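Local coordinates for protein ribosome biogenesis GTPase A (Thermotoga maritima, PDB 3CNL) that binds GTP in a circularly permuted G domain, probably hydrolyses it, and is probably required for a late step in assembly of the 50S ribosomal subunit, at residues G106-G111 with V171-V176; R187-F192 with M229-E234; R194-E199 with G241-E246; D208-R213 with E225-L230. One frame throughout, in Å; residues are numbered along the deposited sequence.

Contact 1: G106-G111 with V171-V176. With GNP (phosphoaminophosphonic acid-guanylate ester), chain B.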
# COMPACT_ATOMS: atom_id res chain seq x y z
N GLY A 106 4.80 0.86 -7.25
CA GLY A 106 3.56 0.88 -6.45
C GLY A 106 3.08 2.28 -6.13
O GLY A 106 3.78 3.27 -6.39
N VAL A 107 1.89 2.38 -5.54
CA VAL A 107 1.39 3.71 -5.15
C VAL A 107 2.15 4.10 -3.89
O VAL A 107 2.84 3.27 -3.34
CB VAL A 107 -0.13 3.70 -4.90
CG1 VAL A 107 -0.88 3.25 -6.17
CG2 VAL A 107 -0.48 2.80 -3.66
N PRO A 108 2.05 5.37 -3.46
CA PRO A 108 2.78 5.80 -2.28
C PRO A 108 2.48 4.96 -1.03
O PRO A 108 1.35 4.48 -0.86
CB PRO A 108 2.28 7.23 -2.07
CG PRO A 108 1.88 7.70 -3.44
CD PRO A 108 1.30 6.49 -4.08
N ASN A 109 3.51 4.75 -0.22
CA ASN A 109 3.42 4.25 1.17
C ASN A 109 3.33 2.75 1.36
O ASN A 109 3.30 2.27 2.50
CB ASN A 109 2.25 4.93 1.94
CG ASN A 109 2.45 4.88 3.43
OD1 ASN A 109 3.49 5.27 3.91
ND2 ASN A 109 1.45 4.35 4.17
N THR A 110 3.32 1.99 0.27
CA THR A 110 3.05 0.53 0.34
C THR A 110 4.23 -0.30 0.82
O THR A 110 4.08 -1.50 1.03
CB THR A 110 2.61 -0.04 -0.99
OG1 THR A 110 3.64 0.22 -1.96
CG2 THR A 110 1.29 0.59 -1.45
N GLY A 111 5.41 0.32 0.94
CA GLY A 111 6.58 -0.36 1.52
C GLY A 111 7.77 -0.58 0.58
O GLY A 111 8.61 -1.45 0.84
N VAL A 171 -4.81 3.25 3.95
CA VAL A 171 -3.46 2.66 3.86
C VAL A 171 -2.33 3.73 3.85
O VAL A 171 -1.16 3.41 3.69
CB VAL A 171 -3.33 1.68 2.66
CG1 VAL A 171 -4.28 0.48 2.85
CG2 VAL A 171 -3.61 2.39 1.34
N GLY A 172 -2.69 5.00 4.05
CA GLY A 172 -1.71 6.11 4.11
C GLY A 172 -1.10 6.52 2.79
O GLY A 172 -0.11 7.25 2.74
N SER A 173 -1.70 6.05 1.70
CA SER A 173 -1.24 6.37 0.37
C SER A 173 -1.70 7.76 -0.08
O SER A 173 -1.00 8.47 -0.84
CB SER A 173 -1.73 5.29 -0.59
OG SER A 173 -1.31 5.56 -1.90
N LEU A 174 -2.88 8.16 0.37
CA LEU A 174 -3.40 9.47 0.04
C LEU A 174 -3.50 10.32 1.32
O LEU A 174 -4.20 9.95 2.24
CB LEU A 174 -4.75 9.33 -0.69
CG LEU A 174 -5.50 10.53 -1.28
CD1 LEU A 174 -4.74 11.17 -2.47
CD2 LEU A 174 -6.89 10.09 -1.70
N PRO A 175 -2.79 11.47 1.36
CA PRO A 175 -2.83 12.38 2.53
C PRO A 175 -4.18 13.05 2.79
O PRO A 175 -4.88 13.39 1.86
CB PRO A 175 -1.76 13.45 2.18
CG PRO A 175 -0.90 12.81 1.11
CD PRO A 175 -1.86 11.95 0.32
N VAL A 176 -4.50 13.25 4.07
CA VAL A 176 -5.70 13.97 4.52
C VAL A 176 -5.83 15.34 3.87
O VAL A 176 -6.94 15.77 3.52
CB VAL A 176 -5.72 14.09 6.07
CG1 VAL A 176 -6.64 15.19 6.55
CG2 VAL A 176 -6.12 12.76 6.69
PG GNP B . 6.65 6.14 -0.76
O1G GNP B . 6.73 5.69 -2.20
O2G GNP B . 5.35 6.85 -0.45
O3G GNP B . 7.91 6.94 -0.44
N3B GNP B . 6.74 5.03 0.36
PB GNP B . 7.24 3.53 0.23
O1B GNP B . 6.34 2.77 -0.69
O2B GNP B . 8.69 3.55 -0.14
O3A GNP B . 7.09 2.95 1.65
PA GNP B . 8.11 2.88 2.83
O1A GNP B . 8.99 1.71 2.69
O2A GNP B . 8.77 4.17 3.07
O5' GNP B . 7.20 2.56 4.05
C5' GNP B . 6.09 3.39 4.42
C4' GNP B . 5.74 3.08 5.88
O4' GNP B . 5.27 1.72 6.04
C3' GNP B . 6.88 3.21 6.88
O3' GNP B . 6.35 3.71 8.09
C2' GNP B . 7.33 1.76 7.05
O2' GNP B . 7.96 1.59 8.29
C1' GNP B . 6.00 1.02 7.02
N9 GNP B . 6.08 -0.36 6.53
C8 GNP B . 6.73 -0.79 5.40
N7 GNP B . 6.60 -2.08 5.20
C5 GNP B . 5.82 -2.52 6.28
C6 GNP B . 5.33 -3.81 6.63
O6 GNP B . 5.51 -4.89 6.03
N1 GNP B . 4.55 -3.79 7.80
C2 GNP B . 4.28 -2.66 8.56
N2 GNP B . 3.52 -2.82 9.66
N3 GNP B . 4.72 -1.45 8.24
C4 GNP B . 5.48 -1.46 7.11
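Two polar bonds join N109 and P108 of the nucleotide-binding P-loop to V171 and S173, in the loop that follows helix 162-170. The first runs from the amide of N109: ND2 gives a hydrogen to V171 O at 2.8 Å, with an N-H...O angle of 155°. V171 O lies in the amide plane of N109, and the donor lies in the plane of that carbonyl, on a lone pair. CG anti to the backbone N of N109 (chi1 -157°) brings the amide to the V171 carbonyl, and its rotation about CB-CG puts ND2 there and OD1 3.2 Å from GNP C5'. In the second bond S173 OG donates to P108 O at 3.1 Å, tilted 22° from the carbonyl plane. The same hydroxyl oxygen lies 3.4 Å from V107 CG2, which packs it against the start of the loop. G172, at positive phi, is the C' residue of the Schellman motif closing helix 162-170; a CB there would clash with N109 ND2. On the nucleotide side, main-chain N-H groups of the same loop meet the phosphates: G111 N bonds GNP O1B at 3.1 Å, and N109 N makes a weak bond to O2G. An alanine in place of N109 would probably leave V171 O without this donor and open a gap beside the ribose. K55, another GTP-binding residue, bonds N109 O. The P-loop is thus gripped through one side-chain amide and one main-chain carbonyl, consistent with the loop and the end of helix 162-170 being held in a fixed relation beside the phosphates.

Contact 2: R187-F192 with M229-E234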
# COMPACT_ATOMS: atom_id res chain seq x y z
N ARG A 187 -16.73 7.81 4.52
CA ARG A 187 -16.57 6.50 3.85
C ARG A 187 -15.45 5.68 4.48
O ARG A 187 -15.60 4.51 4.78
CB ARG A 187 -16.19 6.73 2.38
CG ARG A 187 -16.82 5.82 1.33
CD ARG A 187 -16.44 4.36 1.30
NE ARG A 187 -17.48 3.55 1.92
CZ ARG A 187 -17.63 2.23 1.82
NH1 ARG A 187 -18.60 1.66 2.51
NH2 ARG A 187 -16.83 1.48 1.08
N ALA A 188 -14.29 6.31 4.63
CA ALA A 188 -13.14 5.66 5.26
C ALA A 188 -13.46 5.19 6.67
O ALA A 188 -13.10 4.08 7.05
CB ALA A 188 -11.95 6.61 5.30
N PHE A 189 -14.12 6.04 7.46
CA PHE A 189 -14.52 5.63 8.81
C PHE A 189 -15.52 4.46 8.75
O PHE A 189 -15.38 3.49 9.48
CB PHE A 189 -15.10 6.81 9.63
CG PHE A 189 -15.51 6.43 11.01
CD1 PHE A 189 -14.55 6.08 11.96
CD2 PHE A 189 -16.85 6.37 11.37
CE1 PHE A 189 -14.93 5.68 13.26
CE2 PHE A 189 -17.24 5.98 12.66
CZ PHE A 189 -16.28 5.64 13.59
N GLU A 190 -16.49 4.53 7.84
CA GLU A 190 -17.45 3.43 7.65
C GLU A 190 -16.75 2.09 7.36
O GLU A 190 -17.06 1.06 7.96
CB GLU A 190 -18.42 3.79 6.51
CG GLU A 190 -19.49 2.75 6.21
CD GLU A 190 -20.47 3.24 5.16
OE1 GLU A 190 -21.64 3.49 5.52
OE2 GLU A 190 -20.07 3.43 3.99
N ILE A 191 -15.78 2.12 6.46
CA ILE A 191 -14.99 0.93 6.12
C ILE A 191 -14.24 0.43 7.33
O ILE A 191 -14.29 -0.76 7.65
CB ILE A 191 -14.01 1.19 4.94
CG1 ILE A 191 -14.78 1.53 3.66
CG2 ILE A 191 -13.08 -0.03 4.70
CD1 ILE A 191 -13.90 2.22 2.62
N PHE A 192 -13.59 1.36 8.04
CA PHE A 192 -12.91 1.01 9.27
C PHE A 192 -13.88 0.39 10.29
O PHE A 192 -13.64 -0.71 10.81
CB PHE A 192 -12.20 2.24 9.87
CG PHE A 192 -11.56 1.96 11.19
CD1 PHE A 192 -10.36 1.27 11.24
CD2 PHE A 192 -12.19 2.33 12.39
CE1 PHE A 192 -9.77 0.97 12.45
CE2 PHE A 192 -11.60 2.04 13.61
CZ PHE A 192 -10.39 1.36 13.65
N MET A 229 -6.50 13.45 10.75
CA MET A 229 -5.12 13.23 10.32
C MET A 229 -4.42 12.16 11.15
O MET A 229 -3.85 11.22 10.61
CB MET A 229 -4.34 14.55 10.40
CG MET A 229 -2.82 14.41 10.35
SD MET A 229 -2.23 14.06 8.68
CE MET A 229 -0.51 14.56 8.76
N LEU A 230 -4.47 12.32 12.47
CA LEU A 230 -3.81 11.40 13.39
C LEU A 230 -4.46 10.02 13.39
O LEU A 230 -3.77 9.01 13.43
CB LEU A 230 -3.83 11.99 14.80
CG LEU A 230 -3.28 11.25 16.03
CD1 LEU A 230 -1.85 10.76 15.87
CD2 LEU A 230 -3.39 12.20 17.23
N PHE A 231 -5.80 9.98 13.36
CA PHE A 231 -6.49 8.69 13.36
C PHE A 231 -6.07 7.86 12.16
O PHE A 231 -5.66 6.69 12.30
CB PHE A 231 -8.03 8.85 13.42
CG PHE A 231 -8.77 7.56 13.26
CD1 PHE A 231 -8.76 6.61 14.27
CD2 PHE A 231 -9.42 7.26 12.07
CE1 PHE A 231 -9.41 5.39 14.10
CE2 PHE A 231 -10.10 6.03 11.91
CZ PHE A 231 -10.08 5.12 12.91
N PHE A 232 -6.16 8.45 10.97
CA PHE A 232 -5.88 7.72 9.74
C PHE A 232 -4.41 7.40 9.55
O PHE A 232 -4.07 6.39 8.93
CB PHE A 232 -6.49 8.42 8.50
CG PHE A 232 -7.99 8.36 8.49
CD1 PHE A 232 -8.64 7.14 8.37
CD2 PHE A 232 -8.76 9.52 8.63
CE1 PHE A 232 -10.05 7.08 8.41
CE2 PHE A 232 -10.15 9.46 8.66
CZ PHE A 232 -10.80 8.24 8.55
N THR A 233 -3.56 8.21 10.15
CA THR A 233 -2.12 7.92 10.20
C THR A 233 -1.92 6.70 11.06
O THR A 233 -1.22 5.77 10.66
CB THR A 233 -1.34 9.12 10.78
OG1 THR A 233 -1.45 10.20 9.85
CG2 THR A 233 0.14 8.77 10.98
N GLU A 234 -2.57 6.66 12.22
CA GLU A 234 -2.55 5.48 13.05
C GLU A 234 -3.15 4.21 12.40
O GLU A 234 -2.58 3.13 12.52
CB GLU A 234 -3.24 5.77 14.39
CG GLU A 234 -2.37 6.61 15.32
CD GLU A 234 -2.93 6.75 16.70
OE1 GLU A 234 -2.21 7.27 17.57
OE2 GLU A 234 -4.10 6.35 16.93
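F192 and F231 meet because each carries CG anti to its own main-chain nitrogen (chi1 176° for F192), which extends both rings into the space between helix 182-196 and helix 224-236. The pair is T-shaped: F231 presents its edge to the face of F192, with centroids 5.0 Å apart and planes at 86°. The touching atom is F231 CZ, which stands over the F192 face toward the rim and comes within 3.5 Å of F192 CE2. F232 turns the other way, with CG beside its backbone N, and one face of its ring lies over F231 CD2. The end of the F232 ring reaches A188, whose CB lies 3.7 Å from F232 CE1. F189 adds a looser touch, CD1 to F231 CE2 at 4.5 Å. An alanine at F192 would take away the face that F231 CZ rests on, and would probably open a gap there and leave the F231 ring freer to tilt. No hydrogen bond crosses between the segments, and all five touching residues are buried. The axes of the two short helical segments come no closer than 12.1 Å and cross at 43°, a separation bridged by the rings rather than by close backbone packing. F205 and F206 of helix 202-212 continue the cluster: each meets F231 edge-to-face, and F206 meets F189 likewise. Interlocked phenylalanines drawn from three helices in this way form the aromatic hydrophobic core of a small C-terminal helical bundle, packed beside the G domain.

Contact 3: R194-E199 with G241-E246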
# COMPACT_ATOMS: atom_id res chain seq x y z
N ARG A 194 -16.86 -0.90 10.06
CA ARG A 194 -17.29 -2.24 9.66
C ARG A 194 -16.21 -3.31 9.85
O ARG A 194 -16.52 -4.38 10.36
CB ARG A 194 -17.81 -2.25 8.22
CG ARG A 194 -19.17 -1.56 8.06
CD ARG A 194 -20.12 -2.42 7.22
NE ARG A 194 -20.51 -3.65 7.93
CZ ARG A 194 -20.86 -4.79 7.33
NH1 ARG A 194 -20.87 -4.89 6.00
NH2 ARG A 194 -21.20 -5.84 8.07
N SER A 195 -14.97 -3.02 9.45
CA SER A 195 -13.88 -4.01 9.44
C SER A 195 -13.43 -4.38 10.85
O SER A 195 -12.79 -5.41 11.05
CB SER A 195 -12.66 -3.51 8.63
OG SER A 195 -12.96 -3.30 7.24
N ILE A 196 -13.80 -3.56 11.82
CA ILE A 196 -13.37 -3.77 13.20
C ILE A 196 -14.56 -4.03 14.15
O ILE A 196 -14.37 -4.49 15.28
CB ILE A 196 -12.43 -2.60 13.67
CG1 ILE A 196 -11.45 -3.09 14.74
CG2 ILE A 196 -13.23 -1.39 14.11
CD1 ILE A 196 -10.52 -2.04 15.24
N GLY A 197 -15.78 -3.75 13.69
CA GLY A 197 -16.98 -4.02 14.50
C GLY A 197 -17.68 -2.81 15.08
O GLY A 197 -18.84 -2.88 15.51
N ILE A 198 -16.98 -1.69 15.13
CA ILE A 198 -17.54 -0.44 15.62
C ILE A 198 -18.87 -0.18 14.96
O ILE A 198 -19.05 -0.42 13.76
CB ILE A 198 -16.65 0.77 15.29
CG1 ILE A 198 -15.47 0.86 16.23
CG2 ILE A 198 -17.45 2.09 15.33
CD1 ILE A 198 -14.55 1.99 15.88
N GLU A 199 -19.81 0.27 15.78
CA GLU A 199 -20.94 1.04 15.35
C GLU A 199 -20.81 2.22 16.28
O GLU A 199 -20.68 2.04 17.49
CB GLU A 199 -22.26 0.28 15.56
CG GLU A 199 -22.49 -0.86 14.56
CD GLU A 199 -23.72 -1.71 14.87
OE1 GLU A 199 -24.55 -1.32 15.72
OE2 GLU A 199 -23.85 -2.79 14.24
N GLY A 241 -5.64 -1.72 15.13
CA GLY A 241 -6.08 -3.09 14.90
C GLY A 241 -5.56 -3.76 13.63
O GLY A 241 -5.36 -3.08 12.62
N ARG A 242 -5.34 -5.09 13.70
CA ARG A 242 -5.10 -5.97 12.54
C ARG A 242 -6.39 -6.05 11.74
O ARG A 242 -7.29 -6.82 12.05
CB ARG A 242 -4.74 -7.40 12.95
CG ARG A 242 -3.33 -7.88 12.68
CD ARG A 242 -3.26 -9.42 12.64
NE ARG A 242 -1.93 -9.93 12.95
CZ ARG A 242 -1.09 -10.46 12.06
NH1 ARG A 242 -1.43 -10.57 10.79
NH2 ARG A 242 0.11 -10.86 12.45
N VAL A 243 -6.48 -5.25 10.69
CA VAL A 243 -7.74 -4.95 10.04
C VAL A 243 -7.47 -4.82 8.53
O VAL A 243 -6.48 -4.22 8.16
CB VAL A 243 -8.32 -3.63 10.65
CG1 VAL A 243 -9.14 -2.87 9.67
CG2 VAL A 243 -9.18 -3.94 11.90
N SER A 244 -8.30 -5.43 7.68
CA SER A 244 -8.26 -5.23 6.23
C SER A 244 -9.44 -4.38 5.76
O SER A 244 -10.41 -4.21 6.49
CB SER A 244 -8.22 -6.56 5.48
OG SER A 244 -7.00 -7.24 5.72
N PHE A 245 -9.36 -3.85 4.54
CA PHE A 245 -10.33 -2.84 4.10
C PHE A 245 -11.10 -3.24 2.85
O PHE A 245 -12.01 -2.51 2.44
CB PHE A 245 -9.67 -1.47 3.90
CG PHE A 245 -8.71 -1.07 5.02
CD1 PHE A 245 -9.17 -0.88 6.32
CD2 PHE A 245 -7.37 -0.84 4.75
CE1 PHE A 245 -8.31 -0.52 7.34
CE2 PHE A 245 -6.50 -0.46 5.76
CZ PHE A 245 -6.96 -0.32 7.06
N GLU A 246 -10.69 -4.36 2.25
CA GLU A 246 -11.31 -4.91 1.03
C GLU A 246 -11.24 -6.43 1.09
O GLU A 246 -10.26 -6.97 1.61
CB GLU A 246 -10.51 -4.53 -0.22
CG GLU A 246 -10.32 -3.10 -0.44
CD GLU A 246 -9.83 -2.80 -1.81
OE1 GLU A 246 -8.66 -3.12 -2.10
OE2 GLU A 246 -10.62 -2.22 -2.59
O HOH W 1 -10.59 -6.80 8.90
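G241 to E246, an irregular strip after helix 224-236, packs across the C-terminal end of helix 182-196, at the seam between the helical bundle and the G domain. The strip opens with G241 facing I196; at its backbone angles a side chain would be jammed against the preceding carbonyl, and a CB would sit tightly against I196 CD1. V243 carries the apolar half of the contact by splitting its two methyls between neighbouring residues. With CG1 anti to the backbone N (chi1 150°), that branch lies 3.7 Å from S195 CB, while CG2 lies 3.7 Å from I196 CG1. The I196 and V243 side chains cross at about a right angle, so contact is through the flank of I196, with CB and CD1 also near CG2. The V243 backbone is hydrogen-bonded to I58, next to the GTP-binding V56 and D57. S244 sends its hydroxyl to D60 N on the G-domain side and presents its main chain to the helix: one water accepts from S244 N at 2.9 Å and donates weakly to S195 O. The side chain of F245 leaves its CA on the side facing away from S195 and I196, and its ring packs on I191 and V171, with V243 O over one ring face. Back at S244, the carbonyl oxygen lies 2.8 Å from S195 OG, a hydroxyl that also has I191 O, one turn earlier in its own helix, within hydrogen-bonding reach.

Contact 4: D208-R213 with E225-L230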
# COMPACT_ATOMS: atom_id res chain seq x y z
N ASP A 208 -14.73 12.36 20.33
CA ASP A 208 -14.11 11.56 21.39
C ASP A 208 -12.60 11.30 21.21
O ASP A 208 -11.84 11.39 22.17
CB ASP A 208 -14.85 10.25 21.56
CG ASP A 208 -14.15 9.34 22.53
OD1 ASP A 208 -14.04 9.71 23.71
OD2 ASP A 208 -13.71 8.24 22.11
N PHE A 209 -12.19 10.96 19.98
CA PHE A 209 -10.78 10.74 19.65
C PHE A 209 -9.95 11.98 19.93
O PHE A 209 -8.82 11.88 20.45
CB PHE A 209 -10.62 10.37 18.16
CG PHE A 209 -9.22 9.92 17.79
CD1 PHE A 209 -8.84 8.59 17.91
CD2 PHE A 209 -8.27 10.84 17.34
CE1 PHE A 209 -7.55 8.16 17.58
CE2 PHE A 209 -6.98 10.43 16.99
CZ PHE A 209 -6.63 9.08 17.11
N ALA A 210 -10.50 13.13 19.54
CA ALA A 210 -9.84 14.43 19.63
C ALA A 210 -9.63 14.85 21.09
O ALA A 210 -8.66 15.53 21.42
CB ALA A 210 -10.65 15.50 18.90
N ARG A 211 -10.57 14.43 21.94
CA ARG A 211 -10.48 14.61 23.37
C ARG A 211 -9.50 13.62 23.99
O ARG A 211 -8.59 14.03 24.70
CB ARG A 211 -11.87 14.48 24.02
CG ARG A 211 -12.80 15.68 23.79
CD ARG A 211 -14.07 15.50 24.62
NE ARG A 211 -15.09 16.51 24.34
CZ ARG A 211 -15.12 17.73 24.90
NH1 ARG A 211 -14.19 18.12 25.76
NH2 ARG A 211 -16.09 18.58 24.57
N LYS A 212 -9.66 12.32 23.72
CA LYS A 212 -8.78 11.29 24.31
C LYS A 212 -7.30 11.50 23.99
O LYS A 212 -6.43 10.91 24.66
CB LYS A 212 -9.21 9.87 23.91
CG LYS A 212 -10.53 9.37 24.50
CD LYS A 212 -10.43 9.09 26.00
CE LYS A 212 -11.19 10.12 26.82
NZ LYS A 212 -12.65 9.79 26.83
N ARG A 213 -7.03 12.34 22.98
CA ARG A 213 -5.68 12.62 22.45
C ARG A 213 -5.20 14.05 22.65
O ARG A 213 -4.13 14.41 22.17
CB ARG A 213 -5.58 12.29 20.95
CG ARG A 213 -5.84 10.85 20.59
CD ARG A 213 -5.00 9.90 21.44
NE ARG A 213 -5.22 8.52 21.03
CZ ARG A 213 -4.55 7.92 20.04
NH1 ARG A 213 -3.61 8.57 19.37
NH2 ARG A 213 -4.83 6.67 19.73
N GLU A 225 -10.22 18.15 12.46
CA GLU A 225 -9.23 18.04 11.38
C GLU A 225 -7.96 17.28 11.79
O GLU A 225 -7.47 16.42 11.04
CB GLU A 225 -8.86 19.42 10.87
CG GLU A 225 -8.07 19.38 9.59
CD GLU A 225 -7.78 20.75 9.06
OE1 GLU A 225 -8.38 21.12 8.02
OE2 GLU A 225 -6.96 21.47 9.68
N ARG A 226 -7.44 17.59 12.97
CA ARG A 226 -6.24 16.96 13.51
C ARG A 226 -6.49 15.54 14.02
O ARG A 226 -5.61 14.69 13.94
CB ARG A 226 -5.67 17.81 14.66
CG ARG A 226 -4.78 18.98 14.22
CD ARG A 226 -4.16 19.66 15.45
NE ARG A 226 -3.09 18.83 16.02
CZ ARG A 226 -2.60 18.99 17.25
NH1 ARG A 226 -3.07 19.93 18.06
NH2 ARG A 226 -1.63 18.18 17.66
N ALA A 227 -7.69 15.30 14.58
CA ALA A 227 -8.08 13.95 14.96
C ALA A 227 -8.12 13.04 13.74
O ALA A 227 -7.63 11.91 13.79
CB ALA A 227 -9.45 13.96 15.66
N LEU A 228 -8.70 13.53 12.65
CA LEU A 228 -8.75 12.78 11.39
C LEU A 228 -7.36 12.45 10.87
O LEU A 228 -7.08 11.30 10.55
CB LEU A 228 -9.55 13.52 10.32
CG LEU A 228 -11.06 13.71 10.52
CD1 LEU A 228 -11.57 14.89 9.71
CD2 LEU A 228 -11.83 12.44 10.19
N MET A 229 -6.50 13.45 10.75
CA MET A 229 -5.12 13.23 10.32
C MET A 229 -4.42 12.16 11.15
O MET A 229 -3.85 11.22 10.61
CB MET A 229 -4.34 14.55 10.40
CG MET A 229 -2.82 14.41 10.35
SD MET A 229 -2.23 14.06 8.68
CE MET A 229 -0.51 14.56 8.76
N LEU A 230 -4.47 12.32 12.47
CA LEU A 230 -3.81 11.40 13.39
C LEU A 230 -4.46 10.02 13.39
O LEU A 230 -3.77 9.01 13.43
CB LEU A 230 -3.83 11.99 14.80
CG LEU A 230 -3.28 11.25 16.03
CD1 LEU A 230 -1.85 10.76 15.87
CD2 LEU A 230 -3.39 12.20 17.23
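A210 and A227 form the tight part of this helix-helix contact: their CA atoms are 5.0 Å apart and their CB methyls 3.8 Å. Such small residues let the axes of the short segments of helix 202-212 and helix 224-236 approach to 8.8 Å while crossing at 85°, nearly perpendicular. F209 packs alongside, with CD2 3.7 Å from A227 CB and CE2 3.6 Å from A227 O. Its CG is anti to the backbone N (chi1 -171°), which carries the ring across to the other helix. There L230 meets the ring at its edge, near the ring plane, CG lying 3.9 Å from F209 CE2.

The solvent side is looser. R213, at the end of the segment, lays CG over one face of the F209 ring, and F209 CZ sits against one face of the guanidinium, over its centre. Across the contact R213 offers L230 no more than a distant touch, NH1 to CD2 at 4.2 Å. The charge itself is met by E234, in a salt bridge from NH1 one turn beyond L230. Cohesion between these two segments is therefore apolar, with no hydrogen bond crossing, and the R213–E234 pair lies at its exposed edge.

In the fold
From the N terminus, the chain builds most of the G domain before contact 1 closes a loop of 59 residues, bringing the P-loop after strand 101-106 against the end of helix 162-170. The chain then enters the helical bundle. Contacts 2 and 3 both start on helix 182-196 and cross, their segments alternating; contact 2 returns from helix 224-236 and contact 3 from the strip beyond it. Contact 4, joining helix 202-212 to helix 224-236, is nested inside the loop closed by contact 3 and shares M229 and L230 with contact 2. Packing of V171 on F245 links contact 1 to contact 3, and V176 on M229 links it to contacts 2 and 4, tying bundle to G domain.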